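Local coordinates for protein nucleoside permease NupG (Escherichia coli K-12, PDB 7DLA) that transports purine and pyrimidine nucleosides across the inner membrane by symport with protons, driven by the proton motive force, at residues Leu220-Phe234 against Ile288-Gly301. The protein carries 1 engineered substitution. Sequence-based numbering, arbitrary orientation.
Sequences LGAELQITNMFGNTF and IVAWILRFALFAYG
Phe298 presents one ring face to CE2 of Phe234, 4.0 Å above its plane, and the opposite face to NE of Arg294, set toward the rim; CA of Gly231 lies at its edge. The Phe234 and Phe298 planes are 28° apart and the centroids 5.2 Å, so this is an offset pair with little overlap, and Trp384 meets both rings edge-to-face. Trp291 carries the carbonyl O of Glu223 over one indole face, near the rim, and the methyl CG2 of Thr227 at its edge, 3.8 Å from CZ3. The methyl CD2 of Leu224 comes obliquely to CZ2, 3.4 Å away, from the same side as that carbonyl, the side chains crossing at roughly a right angle. Phe295 takes the carbonyl O and OE2 of Glu223 at its edge. OE2 also lies 3.4 Å from CB of Trp291 and hydrogen-bonds Ser391, the carboxylate being steeply inclined to the Trp291 and Phe295 rings.

The polar link is Arg294 NH2 to Thr227 OG1, 2.5 Å with an N-H...O angle of 144°, the oxygen tilted from the guanidinium plane; NE adds a weak 3.1 Å bond. A bend at chi2 (-68°) brings the guanidinium over Phe298, while Ser314 accepts from NH1, and Ser260 from NH2.

These contacts join transmembrane segments 210-236 and 281-300 of this major facilitator superfamily carrier. Helical segments 226-234 and 288-299 run nearly parallel, their axes 12.2 Å apart at closest approach, and Trp291 fits beside the non-helical residues 223-225. With an alanine in place of Trp291, the methyls of Leu224 and Thr227 would probably lose their aromatic surface and a gap open beside that break. Phe234, Trp291, Phe295 and Phe298 supply about half of the 604 Å² buried, and the buried guanidinium is held by neutral hydroxyls rather than by Glu223.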
ATOM      1  N   LEU A 220      -4.449  -6.621 -12.604  1.00 62.03           N
ATOM      2  CA  LEU A 220      -5.073  -6.881 -11.309  1.00 62.37           C
ATOM      3  C   LEU A 220      -4.574  -5.909 -10.240  1.00 62.70           C
ATOM      4  O   LEU A 220      -5.366  -5.431  -9.421  1.00 62.45           O
ATOM      5  CB  LEU A 220      -4.803  -8.326 -10.882  1.00 63.00           C
ATOM      6  CG  LEU A 220      -5.287  -8.895  -9.533  1.00 63.68           C
ATOM      7  CD1 LEU A 220      -4.564  -8.335  -8.323  1.00 64.08           C
ATOM      8  CD2 LEU A 220      -6.763  -8.678  -9.369  1.00 62.97           C
ATOM      9  N   GLY A 221      -3.261  -5.648 -10.203  1.00 63.31           N
ATOM     10  CA  GLY A 221      -2.707  -4.750  -9.212  1.00 63.50           C
ATOM     11  C   GLY A 221      -3.220  -3.332  -9.363  1.00 63.05           C
ATOM     12  O   GLY A 221      -3.259  -2.571  -8.395  1.00 63.77           O
ATOM     13  N   ALA A 222      -3.631  -2.951 -10.570  1.00 62.73           N
ATOM     14  CA  ALA A 222      -4.129  -1.595 -10.721  1.00 62.36           C
ATOM     15  C   ALA A 222      -5.274  -1.314  -9.756  1.00 62.30           C
ATOM     16  O   ALA A 222      -5.365  -0.213  -9.212  1.00 63.69           O
ATOM     17  CB  ALA A 222      -4.542  -1.327 -12.161  1.00 63.54           C
ATOM     18  N   GLU A 223      -6.136  -2.288  -9.485  1.00 62.83           N
ATOM     19  CA  GLU A 223      -7.247  -1.992  -8.587  1.00 62.75           C
ATOM     20  C   GLU A 223      -6.930  -2.251  -7.115  1.00 62.17           C
ATOM     21  O   GLU A 223      -7.844  -2.247  -6.285  1.00 61.60           O
ATOM     22  CB  GLU A 223      -8.511  -2.763  -8.967  1.00 62.20           C
ATOM     23  CG  GLU A 223      -8.525  -4.214  -8.528  1.00 63.83           C
ATOM     24  CD  GLU A 223      -9.452  -5.026  -9.373  1.00 67.56           C
ATOM     25  OE1 GLU A 223      -9.643  -4.623 -10.529  1.00 62.62           O
ATOM     26  OE2 GLU A 223      -9.988  -6.054  -8.905  1.00 70.63           O
ATOM     27  N   LEU A 224      -5.668  -2.469  -6.760  1.00 62.75           N
ATOM     28  CA  LEU A 224      -5.380  -2.908  -5.395  1.00 64.26           C
ATOM     29  C   LEU A 224      -5.652  -1.813  -4.368  1.00 63.60           C
ATOM     30  O   LEU A 224      -6.173  -2.100  -3.283  1.00 66.87           O
ATOM     31  CB  LEU A 224      -3.934  -3.397  -5.282  1.00 63.45           C
ATOM     32  CG  LEU A 224      -3.679  -4.857  -5.649  1.00 63.63           C
ATOM     33  CD1 LEU A 224      -2.232  -5.174  -5.435  1.00 65.40           C
ATOM     34  CD2 LEU A 224      -4.535  -5.766  -4.801  1.00 63.87           C
ATOM     35  N   GLN A 225      -5.213  -0.588  -4.658  1.00 62.87           N
ATOM     36  CA  GLN A 225      -5.293   0.545  -3.695  1.00 62.20           C
ATOM     37  C   GLN A 225      -6.503   1.454  -3.906  1.00 61.43           C
ATOM     38  O   GLN A 225      -6.679   2.348  -3.097  1.00 61.25           O
ATOM     39  CB  GLN A 225      -4.074   1.439  -3.884  1.00 62.47           C
ATOM     40  CG  GLN A 225      -2.831   0.676  -4.280  1.00 62.52           C
ATOM     41  CD  GLN A 225      -2.149   0.143  -3.053  1.00 61.88           C
ATOM     42  OE1 GLN A 225      -2.657   0.263  -1.950  1.00 61.56           O
ATOM     43  NE2 GLN A 225      -0.995  -0.464  -3.239  1.00 62.34           N
ATOM     44  N   ILE A 226      -7.328   1.198  -4.913  1.00 61.46           N
ATOM     45  CA  ILE A 226      -8.499   2.057  -5.263  1.00 61.34           C
ATOM     46  C   ILE A 226      -9.351   2.333  -4.034  1.00 60.56           C
ATOM     47  O   ILE A 226      -9.720   3.464  -3.822  1.00 60.54           O
ATOM     48  CB  ILE A 226      -9.350   1.384  -6.342  1.00 62.56           C
ATOM     49  CG1 ILE A 226      -8.663   1.429  -7.699  1.00 60.66           C
ATOM     50  CG2 ILE A 226     -10.716   2.025  -6.399  1.00 59.95           C
ATOM     51  CD1 ILE A 226      -9.551   0.974  -8.782  1.00 60.10           C
ATOM     52  N   THR A 227      -9.657   1.293  -3.278  1.00 60.48           N
ATOM     53  CA  THR A 227     -10.445   1.378  -2.034  1.00 59.92           C
ATOM     54  C   THR A 227      -9.693   2.263  -1.034  1.00 59.38           C
ATOM     55  O   THR A 227     -10.320   3.093  -0.391  1.00 59.09           O
ATOM     56  CB  THR A 227     -10.637  -0.058  -1.561  1.00 59.48           C
ATOM     57  OG1 THR A 227     -10.935  -0.090  -0.173  1.00 62.79           O
ATOM     58  CG2 THR A 227      -9.390  -0.873  -1.807  1.00 58.73           C
ATOM     59  N   ASN A 228      -8.371   2.128  -0.972  1.00 59.64           N
ATOM     60  CA  ASN A 228      -7.521   2.907  -0.043  1.00 60.11           C
ATOM     61  C   ASN A 228      -7.346   4.330  -0.558  1.00 60.02           C
ATOM     62  O   ASN A 228      -6.947   5.166   0.224  1.00 58.84           O
ATOM     63  CB  ASN A 228      -6.158   2.247   0.140  1.00 60.23           C
ATOM     64  CG  ASN A 228      -6.236   0.945   0.897  1.00 61.03           C
ATOM     65  OD1 ASN A 228      -7.185   0.709   1.628  1.00 59.66           O
ATOM     66  ND2 ASN A 228      -5.244   0.095   0.725  1.00 65.37           N
ATOM     67  N   MET A 229      -7.596   4.578  -1.835  1.00 59.62           N
ATOM     68  CA  MET A 229      -7.450   5.955  -2.348  1.00 59.77           C
ATOM     69  C   MET A 229      -8.770   6.702  -2.199  1.00 59.81           C
ATOM     70  O   MET A 229      -8.737   7.850  -1.841  1.00 59.58           O
ATOM     71  CB  MET A 229      -7.079   5.963  -3.829  1.00 60.52           C
ATOM     72  CG  MET A 229      -5.718   5.419  -4.134  1.00 61.42           C
ATOM     73  SD  MET A 229      -5.340   5.550  -5.882  1.00 71.09           S
ATOM     74  CE  MET A 229      -6.336   4.203  -6.502  1.00 60.63           C
ATOM     75  N   PHE A 230      -9.905   6.054  -2.401  1.00 59.83           N
ATOM     76  CA  PHE A 230     -11.112   6.862  -2.383  1.00 59.81           C
ATOM     77  C   PHE A 230     -12.188   6.360  -1.441  1.00 59.25           C
ATOM     78  O   PHE A 230     -13.308   6.858  -1.514  1.00 59.03           O
ATOM     79  CB  PHE A 230     -11.726   6.989  -3.785  1.00 63.65           C
ATOM     80  CG  PHE A 230     -10.808   7.600  -4.802  1.00 61.10           C
ATOM     81  CD1 PHE A 230     -10.753   8.978  -4.960  1.00 60.83           C
ATOM     82  CD2 PHE A 230     -10.043   6.794  -5.635  1.00 60.75           C
ATOM     83  CE1 PHE A 230      -9.913   9.537  -5.902  1.00 64.63           C
ATOM     84  CE2 PHE A 230      -9.203   7.343  -6.575  1.00 60.92           C
ATOM     85  CZ  PHE A 230      -9.128   8.710  -6.707  1.00 61.32           C
ATOM     86  N   GLY A 231     -11.912   5.391  -0.576  1.00 58.98           N
ATOM     87  CA  GLY A 231     -12.977   4.859   0.252  1.00 58.85           C
ATOM     88  C   GLY A 231     -13.371   5.845   1.325  1.00 58.75           C
ATOM     89  O   GLY A 231     -14.548   5.979   1.675  1.00 58.47           O
ATOM     90  N   ASN A 232     -12.392   6.580   1.831  1.00 58.45           N
ATOM     91  CA  ASN A 232     -12.690   7.603   2.808  1.00 58.62           C
ATOM     92  C   ASN A 232     -13.477   8.736   2.149  1.00 58.94           C
ATOM     93  O   ASN A 232     -14.400   9.300   2.756  1.00 59.19           O
ATOM     94  CB  ASN A 232     -11.378   8.097   3.411  1.00 58.08           C
ATOM     95  CG  ASN A 232     -11.575   9.212   4.381  1.00 58.19           C
ATOM     96  OD1 ASN A 232     -11.723  10.376   4.014  1.00 57.91           O
ATOM     97  ND2 ASN A 232     -11.546   8.859   5.664  1.00 58.81           N
ATOM     98  N   THR A 233     -13.143   9.061   0.886  1.00 58.23           N
ATOM     99  CA  THR A 233     -13.896  10.079   0.146  1.00 58.18           C
ATOM    100  C   THR A 233     -15.301   9.606  -0.172  1.00 58.54           C
ATOM    101  O   THR A 233     -16.241  10.402  -0.150  1.00 59.62           O
ATOM    102  CB  THR A 233     -13.170  10.472  -1.143  1.00 57.62           C
ATOM    103  OG1 THR A 233     -11.780  10.713  -0.869  1.00 57.18           O
ATOM    104  CG2 THR A 233     -13.775  11.720  -1.736  1.00 57.07           C
ATOM    105  N   PHE A 234     -15.463   8.313  -0.433  1.00 59.44           N
ATOM    106  CA  PHE A 234     -16.785   7.761  -0.678  1.00 59.42           C
ATOM    107  C   PHE A 234     -17.628   7.768   0.593  1.00 59.02           C
ATOM    108  O   PHE A 234     -18.835   8.024   0.537  1.00 60.09           O
ATOM    109  CB  PHE A 234     -16.646   6.361  -1.290  1.00 58.12           C
ATOM    110  CG  PHE A 234     -17.818   5.457  -1.039  1.00 58.08           C
ATOM    111  CD1 PHE A 234     -19.042   5.706  -1.644  1.00 58.36           C
ATOM    112  CD2 PHE A 234     -17.723   4.399  -0.152  1.00 57.69           C
ATOM    113  CE1 PHE A 234     -20.138   4.885  -1.405  1.00 58.27           C
ATOM    114  CE2 PHE A 234     -18.813   3.565   0.087  1.00 57.30           C
ATOM    115  CZ  PHE A 234     -20.021   3.810  -0.533  1.00 57.80           C
ATOM    116  N   ILE A 288      -9.309 -12.770  -6.546  1.00 59.80           N
ATOM    117  CA  ILE A 288      -9.958 -12.072  -7.649  1.00 59.34           C
ATOM    118  C   ILE A 288     -11.473 -12.010  -7.455  1.00 57.81           C
ATOM    119  O   ILE A 288     -12.116 -11.011  -7.781  1.00 56.83           O
ATOM    120  CB  ILE A 288      -9.578 -12.744  -8.971  1.00 60.80           C
ATOM    121  CG1 ILE A 288      -8.277 -12.164  -9.487  1.00 61.09           C
ATOM    122  CG2 ILE A 288     -10.660 -12.555  -9.983  1.00 66.06           C
ATOM    123  CD1 ILE A 288      -7.693 -12.995 -10.560  1.00 62.34           C
ATOM    124  N   VAL A 289     -12.070 -13.077  -6.942  1.00 58.13           N
ATOM    125  CA  VAL A 289     -13.507 -13.048  -6.692  1.00 57.56           C
ATOM    126  C   VAL A 289     -13.824 -12.101  -5.539  1.00 57.06           C
ATOM    127  O   VAL A 289     -14.819 -11.352  -5.575  1.00 56.61           O
ATOM    128  CB  VAL A 289     -14.019 -14.481  -6.438  1.00 56.78           C
ATOM    129  CG1 VAL A 289     -15.413 -14.488  -5.801  1.00 55.68           C
ATOM    130  CG2 VAL A 289     -14.028 -15.235  -7.739  1.00 58.03           C
ATOM    131  N   ALA A 290     -12.971 -12.095  -4.510  1.00 57.21           N
ATOM    132  CA  ALA A 290     -13.210 -11.223  -3.367  1.00 57.05           C
ATOM    133  C   ALA A 290     -13.230  -9.750  -3.776  1.00 56.51           C
ATOM    134  O   ALA A 290     -13.997  -8.964  -3.215  1.00 54.99           O
ATOM    135  CB  ALA A 290     -12.157 -11.487  -2.288  1.00 57.71           C
ATOM    136  N   TRP A 291     -12.392  -9.354  -4.743  1.00 56.66           N
ATOM    137  CA  TRP A 291     -12.434  -7.961  -5.193  1.00 56.96           C
ATOM    138  C   TRP A 291     -13.796  -7.595  -5.774  1.00 55.81           C
ATOM    139  O   TRP A 291     -14.299  -6.477  -5.559  1.00 55.93           O
ATOM    140  CB  TRP A 291     -11.333  -7.669  -6.212  1.00 58.19           C
ATOM    141  CG  TRP A 291     -10.006  -7.402  -5.592  1.00 60.47           C
ATOM    142  CD1 TRP A 291      -8.890  -8.187  -5.640  1.00 61.20           C
ATOM    143  CD2 TRP A 291      -9.669  -6.274  -4.764  1.00 61.60           C
ATOM    144  NE1 TRP A 291      -7.864  -7.594  -4.919  1.00 62.18           N
ATOM    145  CE2 TRP A 291      -8.323  -6.425  -4.373  1.00 62.64           C
ATOM    146  CE3 TRP A 291     -10.376  -5.143  -4.326  1.00 61.06           C
ATOM    147  CZ2 TRP A 291      -7.670  -5.493  -3.561  1.00 67.10           C
ATOM    148  CZ3 TRP A 291      -9.722  -4.210  -3.514  1.00 65.70           C
ATOM    149  CH2 TRP A 291      -8.385  -4.392  -3.142  1.00 65.90           C
ATOM    150  N   ILE A 292     -14.394  -8.512  -6.536  1.00 56.07           N
ATOM    151  CA  ILE A 292     -15.752  -8.297  -7.032  1.00 55.34           C
ATOM    152  C   ILE A 292     -16.663  -7.971  -5.867  1.00 55.14           C
ATOM    153  O   ILE A 292     -17.319  -6.919  -5.838  1.00 53.89           O
ATOM    154  CB  ILE A 292     -16.273  -9.540  -7.773  1.00 54.98           C
ATOM    155  CG1 ILE A 292     -15.362  -9.916  -8.936  1.00 55.00           C
ATOM    156  CG2 ILE A 292     -17.721  -9.305  -8.239  1.00 53.79           C
ATOM    157  CD1 ILE A 292     -15.786 -11.188  -9.618  1.00 54.72           C
ATOM    158  N   LEU A 293     -16.717  -8.904  -4.903  1.00 54.22           N
ATOM    159  CA  LEU A 293     -17.589  -8.728  -3.741  1.00 54.16           C
ATOM    160  C   LEU A 293     -17.330  -7.404  -3.027  1.00 54.89           C
ATOM    161  O   LEU A 293     -18.270  -6.711  -2.612  1.00 54.60           O
ATOM    162  CB  LEU A 293     -17.391  -9.867  -2.770  1.00 53.56           C
ATOM    163  CG  LEU A 293     -18.206 -11.123  -2.902  1.00 53.01           C
ATOM    164  CD1 LEU A 293     -17.356 -12.218  -2.314  1.00 53.78           C
ATOM    165  CD2 LEU A 293     -19.464 -10.960  -2.087  1.00 52.87           C
ATOM    166  N   ARG A 294     -16.060  -7.045  -2.872  1.00 55.01           N
ATOM    167  CA  ARG A 294     -15.689  -5.810  -2.198  1.00 54.92           C
ATOM    168  C   ARG A 294     -16.341  -4.616  -2.891  1.00 55.05           C
ATOM    169  O   ARG A 294     -17.154  -3.894  -2.287  1.00 55.65           O
ATOM    170  CB  ARG A 294     -14.158  -5.704  -2.195  1.00 55.44           C
ATOM    171  CG  ARG A 294     -13.461  -4.852  -1.131  1.00 56.12           C
ATOM    172  CD  ARG A 294     -13.714  -3.359  -1.273  1.00 59.75           C
ATOM    173  NE  ARG A 294     -12.821  -2.564  -0.422  1.00 60.39           N
ATOM    174  CZ  ARG A 294     -12.917  -2.388   0.892  1.00 57.18           C
ATOM    175  NH1 ARG A 294     -13.900  -2.953   1.588  1.00 55.76           N
ATOM    176  NH2 ARG A 294     -12.005  -1.637   1.501  1.00 57.15           N
ATOM    177  N   PHE A 295     -16.031  -4.428  -4.182  1.00 54.93           N
ATOM    178  CA  PHE A 295     -16.578  -3.282  -4.910  1.00 54.95           C
ATOM    179  C   PHE A 295     -18.106  -3.346  -5.006  1.00 54.74           C
ATOM    180  O   PHE A 295     -18.779  -2.311  -4.948  1.00 56.29           O
ATOM    181  CB  PHE A 295     -15.973  -3.204  -6.306  1.00 55.66           C
ATOM    182  CG  PHE A 295     -14.486  -2.940  -6.325  1.00 56.27           C
ATOM    183  CD1 PHE A 295     -13.952  -1.803  -5.750  1.00 56.41           C
ATOM    184  CD2 PHE A 295     -13.623  -3.824  -6.976  1.00 58.37           C
ATOM    185  CE1 PHE A 295     -12.585  -1.554  -5.791  1.00 57.40           C
ATOM    186  CE2 PHE A 295     -12.258  -3.583  -7.022  1.00 58.20           C
ATOM    187  CZ  PHE A 295     -11.741  -2.441  -6.419  1.00 59.09           C
ATOM    188  N   ALA A 296     -18.675  -4.550  -5.147  1.00 55.42           N
ATOM    189  CA  ALA A 296     -20.129  -4.693  -5.172  1.00 54.94           C
ATOM    190  C   ALA A 296     -20.761  -4.227  -3.864  1.00 55.59           C
ATOM    191  O   ALA A 296     -21.808  -3.567  -3.874  1.00 55.60           O
ATOM    192  CB  ALA A 296     -20.502  -6.144  -5.447  1.00 55.12           C
ATOM    193  N   LEU A 297     -20.139  -4.560  -2.730  1.00 54.89           N
ATOM    194  CA  LEU A 297     -20.694  -4.171  -1.438  1.00 55.72           C
ATOM    195  C   LEU A 297     -20.546  -2.661  -1.166  1.00 56.09           C
ATOM    196  O   LEU A 297     -21.397  -2.056  -0.490  1.00 55.96           O
ATOM    197  CB  LEU A 297     -20.041  -5.018  -0.346  1.00 54.41           C
ATOM    198  CG  LEU A 297     -20.522  -6.460  -0.237  1.00 53.59           C
ATOM    199  CD1 LEU A 297     -19.734  -7.173   0.793  1.00 54.06           C
ATOM    200  CD2 LEU A 297     -21.981  -6.537   0.145  1.00 54.40           C
ATOM    201  N   PHE A 298     -19.467  -2.053  -1.673  1.00 55.93           N
ATOM    202  CA  PHE A 298     -19.326  -0.595  -1.668  1.00 56.20           C
ATOM    203  C   PHE A 298     -20.409   0.082  -2.497  1.00 56.70           C
ATOM    204  O   PHE A 298     -20.910   1.148  -2.119  1.00 56.44           O
ATOM    205  CB  PHE A 298     -17.947  -0.235  -2.205  1.00 56.14           C
ATOM    206  CG  PHE A 298     -16.957   0.122  -1.155  1.00 56.75           C
ATOM    207  CD1 PHE A 298     -16.858  -0.619   0.003  1.00 56.65           C
ATOM    208  CD2 PHE A 298     -16.003   1.104  -1.409  1.00 56.89           C
ATOM    209  CE1 PHE A 298     -15.908  -0.305   0.945  1.00 56.38           C
ATOM    210  CE2 PHE A 298     -15.037   1.408  -0.487  1.00 56.51           C
ATOM    211  CZ  PHE A 298     -14.989   0.708   0.692  1.00 56.52           C
ATOM    212  N   ALA A 299     -20.753  -0.511  -3.649  1.00 56.71           N
ATOM    213  CA  ALA A 299     -21.767   0.040  -4.542  1.00 56.57           C
ATOM    214  C   ALA A 299     -23.148   0.127  -3.900  1.00 57.03           C
ATOM    215  O   ALA A 299     -23.907   1.048  -4.206  1.00 56.89           O
ATOM    216  CB  ALA A 299     -21.840  -0.793  -5.810  1.00 56.33           C
ATOM    217  N   TYR A 300     -23.492  -0.785  -3.006  1.00 57.48           N
ATOM    218  CA  TYR A 300     -24.764  -0.706  -2.311  1.00 58.39           C
ATOM    219  C   TYR A 300     -24.628  -0.310  -0.856  1.00 58.79           C
ATOM    220  O   TYR A 300     -25.621  -0.348  -0.123  1.00 59.94           O
ATOM    221  CB  TYR A 300     -25.505  -2.030  -2.443  1.00 57.96           C
ATOM    222  CG  TYR A 300     -25.785  -2.324  -3.873  1.00 58.03           C
ATOM    223  CD1 TYR A 300     -24.794  -2.779  -4.723  1.00 59.90           C
ATOM    224  CD2 TYR A 300     -27.044  -2.089  -4.395  1.00 58.12           C
ATOM    225  CE1 TYR A 300     -25.065  -3.034  -6.060  1.00 60.77           C
ATOM    226  CE2 TYR A 300     -27.322  -2.322  -5.713  1.00 61.34           C
ATOM    227  CZ  TYR A 300     -26.336  -2.799  -6.547  1.00 62.18           C
ATOM    228  OH  TYR A 300     -26.635  -3.034  -7.866  1.00 60.16           O
ATOM    229  N   GLY A 301     -23.415   0.074  -0.453  1.00 58.84           N
ATOM    230  CA  GLY A 301     -23.143   0.488   0.935  1.00 60.17           C
ATOM    231  C   GLY A 301     -23.903   1.746   1.311  1.00 65.17           C
ATOM    232  O   GLY A 301     -23.996   2.650   0.467  1.00 64.88           O
TER